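Local coordinates for protein phosphoribosylformylglycinamidine synthase 2 (Thermus thermophilus, PDB 3VIU) that belongs to the AIR synthase related (PurM-like) family, built of repeated N- and C-terminal domain pairs, and binds adenosine-5'-diphosphate and magnesium ions, at residues H416-R421 against W435-R440; M555-P560 against A631-P636; A462-A467 against P592-G597; Q603-D608 against L675-R680. All coordinates share one frame; numbering follows the deposited sequence.

Contact 1 is a surface contact at the edge of a sheet, held by one backbone hydrogen bond, a bridging water and the stem of one lysine. Contact 2 is the buried one, where a phenylalanine and a selenomethionine of a loop pack against a selenomethionine and a proline at the end of a helix. Contacts 3 and 4 are partly buried and share helix 596-611: contact 3 uses the loop leading into it and its first turn, contact 4 its middle, through alanine, leucines and a salt bridge. They touch where A467 meets Q603. Contact 3 joins an N-terminal to a C-terminal AIR synthase related domain, whereas contact 4 stays within the C-terminal one.

Contact 1. Residues H416-R421 against W435-R440; sequences HQVGTR and WIKGTR
K437 leaves its backbone with CG anti to the carbonyl carbon (chi1 -63°), runs on extended, and bends only at chi4 (-60°), a course that carries it alongside the 416-421 backbone. Its CB passes 3.5 Å from R421 O, and farther out CE comes to 3.6 Å from G419 O. The grip itself is made by backbone: K437 N donates to R421 O at 2.8 Å, with an N-H...O angle of 144°. A water bridges the two segments, donating to R421 O at 2.8 Å and to K437 O at 3.0 Å; the R421 carbonyl thus accepts two bonds. I436 adds a longer CA-H...O approach to that oxygen.

Beyond K437 the chain reverses at once. I436 O accepts from both the backbone N and OG1 of T439, the hydroxyl bond being 2.8 Å long, and W435 NE1 reaches T439 O at 3.0 Å with the acceptor close to the indole plane. K437 CA meanwhile sits over one face of that indole, toward its rim. G438 takes the positive phi of the tight bend. All this is a type II beta turn, I436 to T439, linking strands 432-436 and 441-448 of an antiparallel meander, with R421 leading into edge strand 422-424.

Contact 2. Residues M555-P560 against A631-P636; sequences MGFRRP and AEMTFP
F557 presents a face of its ring to M633, and the two side chains cross obliquely. M633 CB sits almost centrally over the ring, 3.6 Å from its centroid and 14° off the normal, a CH-pi contact. The selenium, M633 being a selenomethionine, lies farther to one side: SE is 4.5 Å from the F557 centroid and 44° off the normal, an oblique Met-aromatic contact. T634 approaches differently. Its CG2 lies at the ring edge, near the plane, 3.9 Å from F557 CE2, with the two side chains side by side and pointing the same way.

Backbone fixes the ring's root. F557 N donates to M633 O at 2.8 Å, nearly straight at 173°, and G556 CA adds a CA-H...O approach to that oxygen. One water donates to F557 O at 2.7 Å and to M633 O at 2.8 Å, tying the two carbonyls together. P636 packs against the glycine, its CG 3.9 Å from G556 CA. M555, also selenomethionine, bends at its last torsion and brings its methyl CE to the E632 backbone, though the modelled approach is unusually short and its exact position doubtful.

The 555-560 loop thus covers the end of helix 625-634, near the metal site: the E632 side chain comes within about 6 Å of a bound magnesium ion. Around it, H619 of strand 618-620 touches M555, E632 and M633, while L662 and T664 of strand 661-665 back M633 and F557; L708 of helix 708-723 touches T634.

Contact 3. Residues A462-A467 against P592-G597; sequences AMHALA and PRLDLG
This is an interface between helix and loop: the flank of helix 458-475, in an N-terminal AIR synthase related domain, meets the approach to helix 596-611, in a C-terminal one. H464 and L594 carry it, their side chains sliding past each other in opposite directions. H464 NE2 donates to P592 O at 2.9 Å, practically straight at 179°, with the acceptor in the imidazole plane; seen from the carbonyl, the donor stands 32° out of plane. That bond helps to fix the rotation of the ring, whose face is then taken by leucine: L594 CD2 lies 4.0 Å from the H464 centroid, almost on the normal.

The chi1 of L594, 172°, turns CG away from the backbone N, and the branch lies against the helix surface. CD2 also meets M463 CB at 3.8 Å and A467 CB at 4.1 Å, so one methyl is shared among three helical residues. Farther along, the chain of the selenomethionine M463 bends and brings its methyl CE to L596 CD1, at a modelled distance too short to press. Y453 meets the H464 ring at an inclined angle, and P658 touches H464, P592 and L594.

D595 sits at the N-cap position, its OD1 accepting from R598 N, so the linker that carries P592 and L594 ends in a capped helix start.

Contact 4. Residues Q603-D608 against L675-R680; sequences QEAIRD and LLLEER
D608 OD2 is gripped by both terminal nitrogens of R680 in a salt bridge. The modelled 2.4 Å from OD2 to R680 NH2 is too short to be taken literally, and the second bond, from R680 NH1 at 3.0 Å, is weak. The carboxylate and guanidinium planes stand 78° apart, so the acid meets the guanidinium edge steeply turned, through one oxygen. R680 bends at chi2 (-61°), and its guanidinium comes to the side of helix 596-611.

There NH1 is just 3.5 Å from A605 CA, while L676 CD2 lies over one guanidinium face, toward its rim. Beside the salt bridge the packing is apolar: A605 CB meets L677 CD2 at 4.2 Å, and D608 CB meets L676 CD1 at 4.2 Å. The interface is small; the helix segments run roughly antiparallel, at 155°, with axes 10.5 Å apart.

R612, just past helix 596-611, touches both L676 and R680, and L682 touches A605. On another flank of helix 596-611, R607 NH1 bonds to S474 OG of helix 458-475 and its side chain touches K479 and P480 of strand 479-488.

Contact 1. Residues H416-R421 against W435-R440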
loop_
_atom_site.group_PDB
_atom_site.type_symbol
_atom_site.label_atom_id
_atom_site.label_comp_id
_atom_site.label_asym_id
_atom_site.label_seq_id
_atom_site.Cartn_x
_atom_site.Cartn_y
_atom_site.Cartn_z
ATOM N N HIS A 416 -17.853 9.090 -3.278
ATOM C CA HIS A 416 -17.429 9.867 -2.115
ATOM C C HIS A 416 -16.112 10.605 -2.329
ATOM O O HIS A 416 -15.356 10.811 -1.380
ATOM C CB HIS A 416 -17.291 8.981 -0.875
ATOM C CG HIS A 416 -18.589 8.433 -0.373
ATOM N ND1 HIS A 416 -19.647 9.240 -0.011
ATOM C CD2 HIS A 416 -18.992 7.160 -0.153
ATOM C CE1 HIS A 416 -20.647 8.485 0.409
ATOM N NE2 HIS A 416 -20.275 7.220 0.333
ATOM N N GLN A 417 -15.828 11.001 -3.564
ATOM C CA GLN A 417 -14.596 11.733 -3.834
ATOM C C GLN A 417 -14.600 13.060 -3.074
ATOM O O GLN A 417 -13.540 13.612 -2.769
ATOM C CB GLN A 417 -14.432 11.994 -5.332
ATOM C CG GLN A 417 -14.217 10.739 -6.148
ATOM C CD GLN A 417 -15.491 9.941 -6.352
ATOM O OE1 GLN A 417 -15.445 8.786 -6.772
ATOM N NE2 GLN A 417 -16.635 10.556 -6.068
ATOM N N VAL A 418 -15.798 13.556 -2.768
ATOM C CA VAL A 418 -15.964 14.808 -2.033
ATOM C C VAL A 418 -16.423 14.546 -0.598
ATOM O O VAL A 418 -17.531 14.056 -0.375
ATOM C CB VAL A 418 -16.999 15.716 -2.712
ATOM C CG1 VAL A 418 -17.212 16.971 -1.878
ATOM C CG2 VAL A 418 -16.528 16.074 -4.112
ATOM N N GLY A 419 -15.573 14.888 0.368
ATOM C CA GLY A 419 -15.900 14.665 1.766
ATOM C C GLY A 419 -16.136 15.906 2.610
ATOM O O GLY A 419 -16.364 17.004 2.093
ATOM N N THR A 420 -16.070 15.719 3.926
ATOM C CA THR A 420 -16.293 16.795 4.887
ATOM C C THR A 420 -15.045 17.584 5.275
ATOM O O THR A 420 -15.107 18.444 6.153
ATOM C CB THR A 420 -16.905 16.256 6.197
ATOM O OG1 THR A 420 -15.954 15.409 6.857
ATOM C CG2 THR A 420 -18.178 15.468 5.910
ATOM N N ARG A 421 -13.912 17.288 4.649
ATOM C CA ARG A 421 -12.684 18.004 4.970
ATOM C C ARG A 421 -11.730 17.938 3.793
ATOM O O ARG A 421 -10.913 18.834 3.581
ATOM C CB ARG A 421 -12.009 17.391 6.208
ATOM C CG ARG A 421 -12.968 16.714 7.181
ATOM C CD ARG A 421 -12.423 16.655 8.602
ATOM N NE ARG A 421 -12.320 17.983 9.203
ATOM C CZ ARG A 421 -12.384 18.224 10.510
ATOM N NH1 ARG A 421 -12.555 17.222 11.367
ATOM N NH2 ARG A 421 -12.283 19.468 10.964
ATOM N N TRP A 435 -7.357 17.380 -1.621
ATOM C CA TRP A 435 -7.306 18.762 -1.165
ATOM C C TRP A 435 -7.920 18.921 0.220
ATOM O O TRP A 435 -9.008 18.423 0.493
ATOM C CB TRP A 435 -8.034 19.663 -2.170
ATOM C CG TRP A 435 -8.336 21.061 -1.684
ATOM C CD1 TRP A 435 -7.496 21.897 -0.998
ATOM C CD2 TRP A 435 -9.530 21.813 -1.933
ATOM N NE1 TRP A 435 -8.092 23.123 -0.812
ATOM C CE2 TRP A 435 -9.339 23.100 -1.376
ATOM C CE3 TRP A 435 -10.742 21.525 -2.576
ATOM C CZ2 TRP A 435 -10.315 24.097 -1.443
ATOM C CZ3 TRP A 435 -11.716 22.521 -2.642
ATOM C CH2 TRP A 435 -11.493 23.791 -2.077
ATOM N N ILE A 436 -7.199 19.597 1.104
ATOM C CA ILE A 436 -7.699 19.836 2.442
ATOM C C ILE A 436 -8.431 21.172 2.399
ATOM O O ILE A 436 -7.803 22.234 2.373
ATOM C CB ILE A 436 -6.565 19.919 3.460
ATOM C CG1 ILE A 436 -5.816 18.590 3.505
ATOM C CG2 ILE A 436 -7.126 20.256 4.828
ATOM C CD1 ILE A 436 -4.579 18.627 4.354
ATOM N N LYS A 437 -9.761 21.102 2.381
ATOM C CA LYS A 437 -10.608 22.286 2.319
ATOM C C LYS A 437 -10.288 23.284 3.415
ATOM O O LYS A 437 -9.985 22.905 4.543
ATOM C CB LYS A 437 -12.085 21.889 2.407
ATOM C CG LYS A 437 -12.580 21.023 1.265
ATOM C CD LYS A 437 -14.056 20.722 1.448
ATOM C CE LYS A 437 -14.548 19.699 0.446
ATOM N NZ LYS A 437 -14.371 20.179 -0.950
ATOM N N GLY A 438 -10.363 24.565 3.072
ATOM C CA GLY A 438 -10.075 25.605 4.038
ATOM C C GLY A 438 -8.600 25.964 4.055
ATOM O O GLY A 438 -8.204 26.926 4.715
ATOM N N THR A 439 -7.787 25.189 3.334
ATOM C CA THR A 439 -6.352 25.441 3.265
ATOM C C THR A 439 -5.876 25.388 1.825
ATOM O O THR A 439 -6.652 25.131 0.905
ATOM C CB THR A 439 -5.534 24.385 4.035
ATOM O OG1 THR A 439 -5.358 23.220 3.212
ATOM C CG2 THR A 439 -6.236 23.999 5.331
ATOM N N ARG A 440 -4.582 25.618 1.642
ATOM C CA ARG A 440 -3.976 25.572 0.324
ATOM C C ARG A 440 -3.236 24.250 0.204
ATOM O O ARG A 440 -2.565 23.986 -0.788
ATOM C CB ARG A 440 -2.998 26.718 0.177
ATOM C CG ARG A 440 -3.611 28.064 0.501
ATOM C CD ARG A 440 -2.550 29.126 0.465
ATOM N NE ARG A 440 -1.831 29.083 -0.800
ATOM C CZ ARG A 440 -0.721 29.763 -1.039
ATOM N NH1 ARG A 440 -0.207 30.535 -0.087
ATOM N NH2 ARG A 440 -0.133 29.673 -2.227
HETATM O O HOH W 1 -10.663 20.310 5.960
#

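Contact 2. Residues M555-P560 against A631-P636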
loop_
_atom_site.group_PDB
_atom_site.type_symbol
_atom_site.label_atom_id
_atom_site.label_comp_id
_atom_site.label_asym_id
_atom_site.label_seq_id
_atom_site.Cartn_x
_atom_site.Cartn_y
_atom_site.Cartn_z
HETATM N N MSE A 555 -1.540 14.916 -15.596
HETATM C CA MSE A 555 -0.980 14.327 -16.800
HETATM C C MSE A 555 -1.605 14.698 -18.137
HETATM O O MSE A 555 -0.936 14.632 -19.163
HETATM C CB MSE A 555 -1.025 12.815 -16.674
HETATM C CG MSE A 555 -2.434 12.286 -16.783
HETATM SE SE MSE A 555 -2.456 10.379 -16.888
HETATM C CE MSE A 555 -1.587 10.190 -18.596
ATOM N N GLY A 556 -2.877 15.070 -18.137
ATOM C CA GLY A 556 -3.538 15.373 -19.394
ATOM C C GLY A 556 -3.158 16.635 -20.149
ATOM O O GLY A 556 -3.012 17.710 -19.553
ATOM N N PHE A 557 -2.980 16.514 -21.463
ATOM C CA PHE A 557 -2.682 17.693 -22.260
ATOM C C PHE A 557 -3.945 18.532 -22.126
ATOM O O PHE A 557 -5.043 18.053 -22.400
ATOM C CB PHE A 557 -2.446 17.336 -23.729
ATOM C CG PHE A 557 -1.171 16.573 -23.978
ATOM C CD1 PHE A 557 0.008 16.928 -23.328
ATOM C CD2 PHE A 557 -1.146 15.524 -24.895
ATOM C CE1 PHE A 557 1.194 16.252 -23.587
ATOM C CE2 PHE A 557 0.036 14.839 -25.167
ATOM C CZ PHE A 557 1.213 15.203 -24.511
ATOM N N ARG A 558 -3.802 19.783 -21.705
ATOM C CA ARG A 558 -4.975 20.612 -21.508
ATOM C C ARG A 558 -5.297 21.625 -22.584
ATOM O O ARG A 558 -6.444 22.064 -22.699
ATOM C CB ARG A 558 -4.887 21.301 -20.144
ATOM C CG ARG A 558 -5.750 20.615 -19.091
ATOM C CD ARG A 558 -5.613 21.245 -17.716
ATOM N NE ARG A 558 -4.322 20.950 -17.106
ATOM C CZ ARG A 558 -3.999 21.275 -15.859
ATOM N NH1 ARG A 558 -2.804 20.967 -15.382
ATOM N NH2 ARG A 558 -4.871 21.910 -15.088
ATOM N N ARG A 559 -4.301 21.991 -23.382
ATOM C CA ARG A 559 -4.512 22.975 -24.433
ATOM C C ARG A 559 -3.504 22.835 -25.558
ATOM O O ARG A 559 -2.384 22.365 -25.350
ATOM C CB ARG A 559 -4.428 24.390 -23.847
ATOM C CG ARG A 559 -3.321 24.552 -22.807
ATOM C CD ARG A 559 -3.095 26.004 -22.376
ATOM N NE ARG A 559 -4.281 26.628 -21.792
ATOM C CZ ARG A 559 -5.187 27.320 -22.482
ATOM N NH1 ARG A 559 -5.051 27.486 -23.795
ATOM N NH2 ARG A 559 -6.231 27.854 -21.860
ATOM N N PRO A 560 -3.894 23.238 -26.774
ATOM C CA PRO A 560 -3.000 23.156 -27.934
ATOM C C PRO A 560 -1.937 24.261 -27.913
ATOM O O PRO A 560 -2.144 25.308 -27.296
ATOM C CB PRO A 560 -3.958 23.302 -29.111
ATOM C CG PRO A 560 -5.011 24.225 -28.559
ATOM C CD PRO A 560 -5.250 23.649 -27.182
ATOM N N ALA A 631 0.444 8.615 -25.352
ATOM C CA ALA A 631 -0.973 8.370 -25.610
ATOM C C ALA A 631 -1.851 8.611 -24.378
ATOM O O ALA A 631 -2.967 9.117 -24.492
ATOM C CB ALA A 631 -1.176 6.947 -26.134
ATOM N N GLU A 632 -1.345 8.247 -23.204
ATOM C CA GLU A 632 -2.102 8.436 -21.969
ATOM C C GLU A 632 -2.390 9.901 -21.687
ATOM O O GLU A 632 -3.368 10.226 -21.019
ATOM C CB GLU A 632 -1.352 7.822 -20.778
ATOM C CG GLU A 632 -1.309 6.296 -20.806
ATOM C CD GLU A 632 -0.557 5.699 -19.632
ATOM O OE1 GLU A 632 -1.053 4.704 -19.054
ATOM O OE2 GLU A 632 0.530 6.212 -19.292
HETATM N N MSE A 633 -1.551 10.789 -22.209
HETATM C CA MSE A 633 -1.734 12.211 -21.958
HETATM C C MSE A 633 -2.807 12.859 -22.816
HETATM O O MSE A 633 -3.285 13.944 -22.505
HETATM C CB MSE A 633 -0.405 12.947 -22.129
HETATM C CG MSE A 633 0.651 12.510 -21.129
HETATM SE SE MSE A 633 2.396 13.289 -21.473
HETATM C CE MSE A 633 2.265 14.890 -20.385
ATOM N N THR A 634 -3.198 12.181 -23.886
ATOM C CA THR A 634 -4.219 12.701 -24.785
ATOM C C THR A 634 -5.641 12.295 -24.360
ATOM O O THR A 634 -6.625 12.899 -24.791
ATOM C CB THR A 634 -3.991 12.183 -26.199
ATOM O OG1 THR A 634 -4.374 10.808 -26.260
ATOM C CG2 THR A 634 -2.521 12.294 -26.581
ATOM N N PHE A 635 -5.746 11.277 -23.511
ATOM C CA PHE A 635 -7.051 10.785 -23.063
ATOM C C PHE A 635 -7.912 11.704 -22.178
ATOM O O PHE A 635 -9.107 11.884 -22.437
ATOM C CB PHE A 635 -6.889 9.447 -22.328
ATOM C CG PHE A 635 -6.251 8.365 -23.153
ATOM C CD1 PHE A 635 -6.405 8.335 -24.539
ATOM C CD2 PHE A 635 -5.540 7.339 -22.535
ATOM C CE1 PHE A 635 -5.861 7.296 -25.299
ATOM C CE2 PHE A 635 -4.991 6.294 -23.284
ATOM C CZ PHE A 635 -5.153 6.271 -24.668
ATOM N N PRO A 636 -7.326 12.291 -21.120
ATOM C CA PRO A 636 -8.099 13.164 -20.232
ATOM C C PRO A 636 -8.914 14.303 -20.848
ATOM O O PRO A 636 -10.062 14.511 -20.456
ATOM C CB PRO A 636 -7.047 13.662 -19.239
ATOM C CG PRO A 636 -6.111 12.501 -19.151
ATOM C CD PRO A 636 -5.951 12.135 -20.617
HETATM O O HOH W 2 -5.602 15.415 -22.844
#

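Contact 3. Residues A462-A467 against P592-G597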
loop_
_atom_site.group_PDB
_atom_site.type_symbol
_atom_site.label_atom_id
_atom_site.label_comp_id
_atom_site.label_asym_id
_atom_site.label_seq_id
_atom_site.Cartn_x
_atom_site.Cartn_y
_atom_site.Cartn_z
ATOM N N ALA A 462 12.351 -3.787 -6.081
ATOM C CA ALA A 462 12.000 -3.030 -4.884
ATOM C C ALA A 462 12.426 -1.573 -5.042
ATOM O O ALA A 462 11.673 -0.662 -4.704
ATOM C CB ALA A 462 12.672 -3.643 -3.665
HETATM N N MSE A 463 13.634 -1.363 -5.562
HETATM C CA MSE A 463 14.156 -0.015 -5.780
HETATM C C MSE A 463 13.266 0.747 -6.749
HETATM O O MSE A 463 12.959 1.920 -6.528
HETATM C CB MSE A 463 15.574 -0.064 -6.349
HETATM C CG MSE A 463 16.667 -0.303 -5.328
HETATM SE SE MSE A 463 18.371 -0.600 -6.215
HETATM C CE MSE A 463 18.455 1.026 -7.259
ATOM N N HIS A 464 12.871 0.073 -7.829
ATOM C CA HIS A 464 12.012 0.671 -8.838
ATOM C C HIS A 464 10.676 1.082 -8.251
ATOM O O HIS A 464 10.145 2.136 -8.596
ATOM C CB HIS A 464 11.787 -0.303 -9.995
ATOM C CG HIS A 464 12.707 -0.085 -11.154
ATOM N ND1 HIS A 464 12.630 1.029 -11.965
ATOM C CD2 HIS A 464 13.737 -0.827 -11.629
ATOM C CE1 HIS A 464 13.572 0.963 -12.890
ATOM N NE2 HIS A 464 14.258 -0.153 -12.709
ATOM N N ALA A 465 10.139 0.255 -7.356
ATOM C CA ALA A 465 8.852 0.531 -6.714
ATOM C C ALA A 465 8.856 1.826 -5.907
ATOM O O ALA A 465 7.978 2.672 -6.086
ATOM C CB ALA A 465 8.442 -0.646 -5.823
ATOM N N LEU A 466 9.837 1.984 -5.019
ATOM C CA LEU A 466 9.919 3.195 -4.213
ATOM C C LEU A 466 10.188 4.398 -5.123
ATOM O O LEU A 466 9.575 5.462 -4.982
ATOM C CB LEU A 466 11.037 3.084 -3.171
ATOM C CG LEU A 466 10.734 3.747 -1.821
ATOM C CD1 LEU A 466 11.987 3.752 -0.958
ATOM C CD2 LEU A 466 10.221 5.157 -2.028
ATOM N N ALA A 467 11.114 4.226 -6.058
ATOM C CA ALA A 467 11.447 5.287 -6.996
ATOM C C ALA A 467 10.186 5.745 -7.738
ATOM O O ALA A 467 9.838 6.927 -7.706
ATOM C CB ALA A 467 12.502 4.795 -7.991
ATOM N N PRO A 592 15.216 -2.662 -16.405
ATOM C CA PRO A 592 15.929 -1.404 -16.662
ATOM C C PRO A 592 16.853 -0.964 -15.522
ATOM O O PRO A 592 16.484 -1.031 -14.348
ATOM C CB PRO A 592 14.795 -0.402 -16.891
ATOM C CG PRO A 592 13.701 -1.248 -17.437
ATOM C CD PRO A 592 13.764 -2.481 -16.561
ATOM N N ARG A 593 18.056 -0.517 -15.867
ATOM C CA ARG A 593 18.977 -0.041 -14.844
ATOM C C ARG A 593 18.328 1.176 -14.187
ATOM O O ARG A 593 17.542 1.888 -14.810
ATOM C CB ARG A 593 20.316 0.388 -15.449
ATOM C CG ARG A 593 21.193 -0.717 -15.999
ATOM C CD ARG A 593 22.601 -0.169 -16.219
ATOM N NE ARG A 593 23.105 -0.355 -17.581
ATOM C CZ ARG A 593 22.549 0.162 -18.679
ATOM N NH1 ARG A 593 21.450 0.910 -18.599
ATOM N NH2 ARG A 593 23.107 -0.060 -19.864
ATOM N N LEU A 594 18.667 1.413 -12.929
ATOM C CA LEU A 594 18.118 2.537 -12.194
ATOM C C LEU A 594 19.238 3.309 -11.502
ATOM O O LEU A 594 19.908 2.793 -10.603
ATOM C CB LEU A 594 17.101 2.030 -11.171
ATOM C CG LEU A 594 16.502 2.994 -10.145
ATOM C CD1 LEU A 594 15.937 4.243 -10.821
ATOM C CD2 LEU A 594 15.406 2.260 -9.383
ATOM N N ASP A 595 19.437 4.542 -11.955
ATOM C CA ASP A 595 20.447 5.446 -11.415
ATOM C C ASP A 595 19.686 6.286 -10.400
ATOM O O ASP A 595 18.948 7.203 -10.760
ATOM C CB ASP A 595 20.998 6.345 -12.534
ATOM C CG ASP A 595 22.034 7.354 -12.042
ATOM O OD1 ASP A 595 21.916 7.836 -10.895
ATOM O OD2 ASP A 595 22.960 7.682 -12.822
ATOM N N LEU A 596 19.859 5.962 -9.130
ATOM C CA LEU A 596 19.178 6.677 -8.076
ATOM C C LEU A 596 19.565 8.145 -8.017
ATOM O O LEU A 596 18.755 8.982 -7.627
ATOM C CB LEU A 596 19.430 5.978 -6.743
ATOM C CG LEU A 596 18.622 4.674 -6.692
ATOM C CD1 LEU A 596 19.151 3.753 -5.615
ATOM C CD2 LEU A 596 17.141 5.016 -6.464
ATOM N N GLY A 597 20.788 8.466 -8.427
ATOM C CA GLY A 597 21.216 9.853 -8.413
ATOM C C GLY A 597 20.435 10.646 -9.440
ATOM O O GLY A 597 19.978 11.763 -9.172
#

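Contact 4. Residues Q603-D608 against L675-R680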
loop_
_atom_site.group_PDB
_atom_site.type_symbol
_atom_site.label_atom_id
_atom_site.label_comp_id
_atom_site.label_asym_id
_atom_site.label_seq_id
_atom_site.Cartn_x
_atom_site.Cartn_y
_atom_site.Cartn_z
ATOM N N GLN A 603 13.350 14.122 -9.999
ATOM C CA GLN A 603 12.200 14.372 -9.131
ATOM C C GLN A 603 12.214 15.801 -8.590
ATOM O O GLN A 603 11.170 16.443 -8.473
ATOM C CB GLN A 603 12.166 13.380 -7.959
ATOM C CG GLN A 603 12.030 11.918 -8.364
ATOM C CD GLN A 603 11.378 11.046 -7.295
ATOM O OE1 GLN A 603 11.332 9.828 -7.427
ATOM N NE2 GLN A 603 10.864 11.668 -6.242
ATOM N N GLU A 604 13.398 16.298 -8.256
ATOM C CA GLU A 604 13.512 17.653 -7.745
ATOM C C GLU A 604 13.388 18.644 -8.884
ATOM O O GLU A 604 12.879 19.750 -8.697
ATOM C CB GLU A 604 14.838 17.842 -7.012
ATOM C CG GLU A 604 14.878 17.083 -5.700
ATOM C CD GLU A 604 16.255 17.047 -5.074
ATOM O OE1 GLU A 604 16.419 16.355 -4.041
ATOM O OE2 GLU A 604 17.166 17.707 -5.616
ATOM N N ALA A 605 13.840 18.250 -10.070
ATOM C CA ALA A 605 13.736 19.139 -11.214
ATOM C C ALA A 605 12.264 19.333 -11.575
ATOM O O ALA A 605 11.823 20.455 -11.838
ATOM C CB ALA A 605 14.493 18.572 -12.397
ATOM N N ILE A 606 11.492 18.247 -11.571
ATOM C CA ILE A 606 10.085 18.368 -11.927
ATOM C C ILE A 606 9.275 19.116 -10.869
ATOM O O ILE A 606 8.367 19.876 -11.205
ATOM C CB ILE A 606 9.437 16.980 -12.237
ATOM C CG1 ILE A 606 8.071 17.190 -12.887
ATOM C CG2 ILE A 606 9.264 16.161 -10.962
ATOM C CD1 ILE A 606 8.084 18.171 -14.031
ATOM N N ARG A 607 9.598 18.919 -9.594
ATOM C CA ARG A 607 8.873 19.639 -8.554
ATOM C C ARG A 607 9.180 21.142 -8.655
ATOM O O ARG A 607 8.274 21.968 -8.540
ATOM C CB ARG A 607 9.229 19.116 -7.151
ATOM C CG ARG A 607 8.779 17.676 -6.895
ATOM C CD ARG A 607 8.751 17.326 -5.397
ATOM N NE ARG A 607 10.048 17.504 -4.742
ATOM C CZ ARG A 607 10.991 16.571 -4.655
ATOM N NH1 ARG A 607 10.797 15.364 -5.177
ATOM N NH2 ARG A 607 12.136 16.852 -4.049
ATOM N N ASP A 608 10.446 21.492 -8.880
ATOM C CA ASP A 608 10.831 22.897 -9.008
ATOM C C ASP A 608 10.076 23.541 -10.153
ATOM O O ASP A 608 9.480 24.612 -10.005
ATOM C CB ASP A 608 12.328 23.042 -9.274
ATOM C CG ASP A 608 13.156 22.812 -8.040
ATOM O OD1 ASP A 608 12.618 22.982 -6.921
ATOM O OD2 ASP A 608 14.349 22.468 -8.177
ATOM N N LEU A 675 16.621 26.263 -19.225
ATOM C CA LEU A 675 17.752 26.799 -18.494
ATOM C C LEU A 675 17.851 26.034 -17.173
ATOM O O LEU A 675 18.941 25.663 -16.735
ATOM C CB LEU A 675 17.536 28.298 -18.250
ATOM C CG LEU A 675 18.740 29.194 -17.943
ATOM C CD1 LEU A 675 19.259 28.922 -16.542
ATOM C CD2 LEU A 675 19.828 28.961 -18.994
ATOM N N LEU A 676 16.700 25.775 -16.555
ATOM C CA LEU A 676 16.647 25.053 -15.285
ATOM C C LEU A 676 17.191 23.625 -15.419
ATOM O O LEU A 676 18.048 23.202 -14.639
ATOM C CB LEU A 676 15.206 25.037 -14.759
ATOM C CG LEU A 676 14.865 24.298 -13.455
ATOM C CD1 LEU A 676 13.550 24.834 -12.893
ATOM C CD2 LEU A 676 14.754 22.792 -13.708
ATOM N N LEU A 677 16.705 22.887 -16.411
ATOM C CA LEU A 677 17.166 21.521 -16.607
ATOM C C LEU A 677 18.671 21.477 -16.847
ATOM O O LEU A 677 19.365 20.599 -16.332
ATOM C CB LEU A 677 16.431 20.876 -17.780
ATOM C CG LEU A 677 14.921 20.750 -17.599
ATOM C CD1 LEU A 677 14.310 20.196 -18.866
ATOM C CD2 LEU A 677 14.618 19.862 -16.404
ATOM N N GLU A 678 19.175 22.429 -17.628
ATOM C CA GLU A 678 20.603 22.492 -17.918
ATOM C C GLU A 678 21.440 22.730 -16.666
ATOM O O GLU A 678 22.482 22.105 -16.486
ATOM C CB GLU A 678 20.876 23.587 -18.942
ATOM C CG GLU A 678 20.961 23.075 -20.359
ATOM C CD GLU A 678 20.538 24.107 -21.370
ATOM O OE1 GLU A 678 20.823 25.305 -21.150
ATOM O OE2 GLU A 678 19.925 23.719 -22.388
ATOM N N GLU A 679 20.985 23.630 -15.801
ATOM C CA GLU A 679 21.711 23.925 -14.569
ATOM C C GLU A 679 21.721 22.717 -13.639
ATOM O O GLU A 679 22.455 22.695 -12.651
ATOM C CB GLU A 679 21.089 25.127 -13.848
ATOM C CG GLU A 679 21.048 26.391 -14.696
ATOM C CD GLU A 679 20.584 27.616 -13.927
ATOM O OE1 GLU A 679 19.507 27.558 -13.292
ATOM O OE2 GLU A 679 21.299 28.644 -13.970
ATOM N N ARG A 680 20.898 21.721 -13.959
ATOM C CA ARG A 680 20.819 20.500 -13.164
ATOM C C ARG A 680 21.569 19.366 -13.858
ATOM O O ARG A 680 21.543 18.227 -13.394
ATOM C CB ARG A 680 19.361 20.083 -12.966
ATOM C CG ARG A 680 18.495 21.114 -12.275
ATOM C CD ARG A 680 19.010 21.430 -10.884
ATOM N NE ARG A 680 18.213 22.475 -10.249
ATOM C CZ ARG A 680 16.947 22.329 -9.865
ATOM N NH1 ARG A 680 16.322 21.174 -10.044
ATOM N NH2 ARG A 680 16.305 23.345 -9.311
#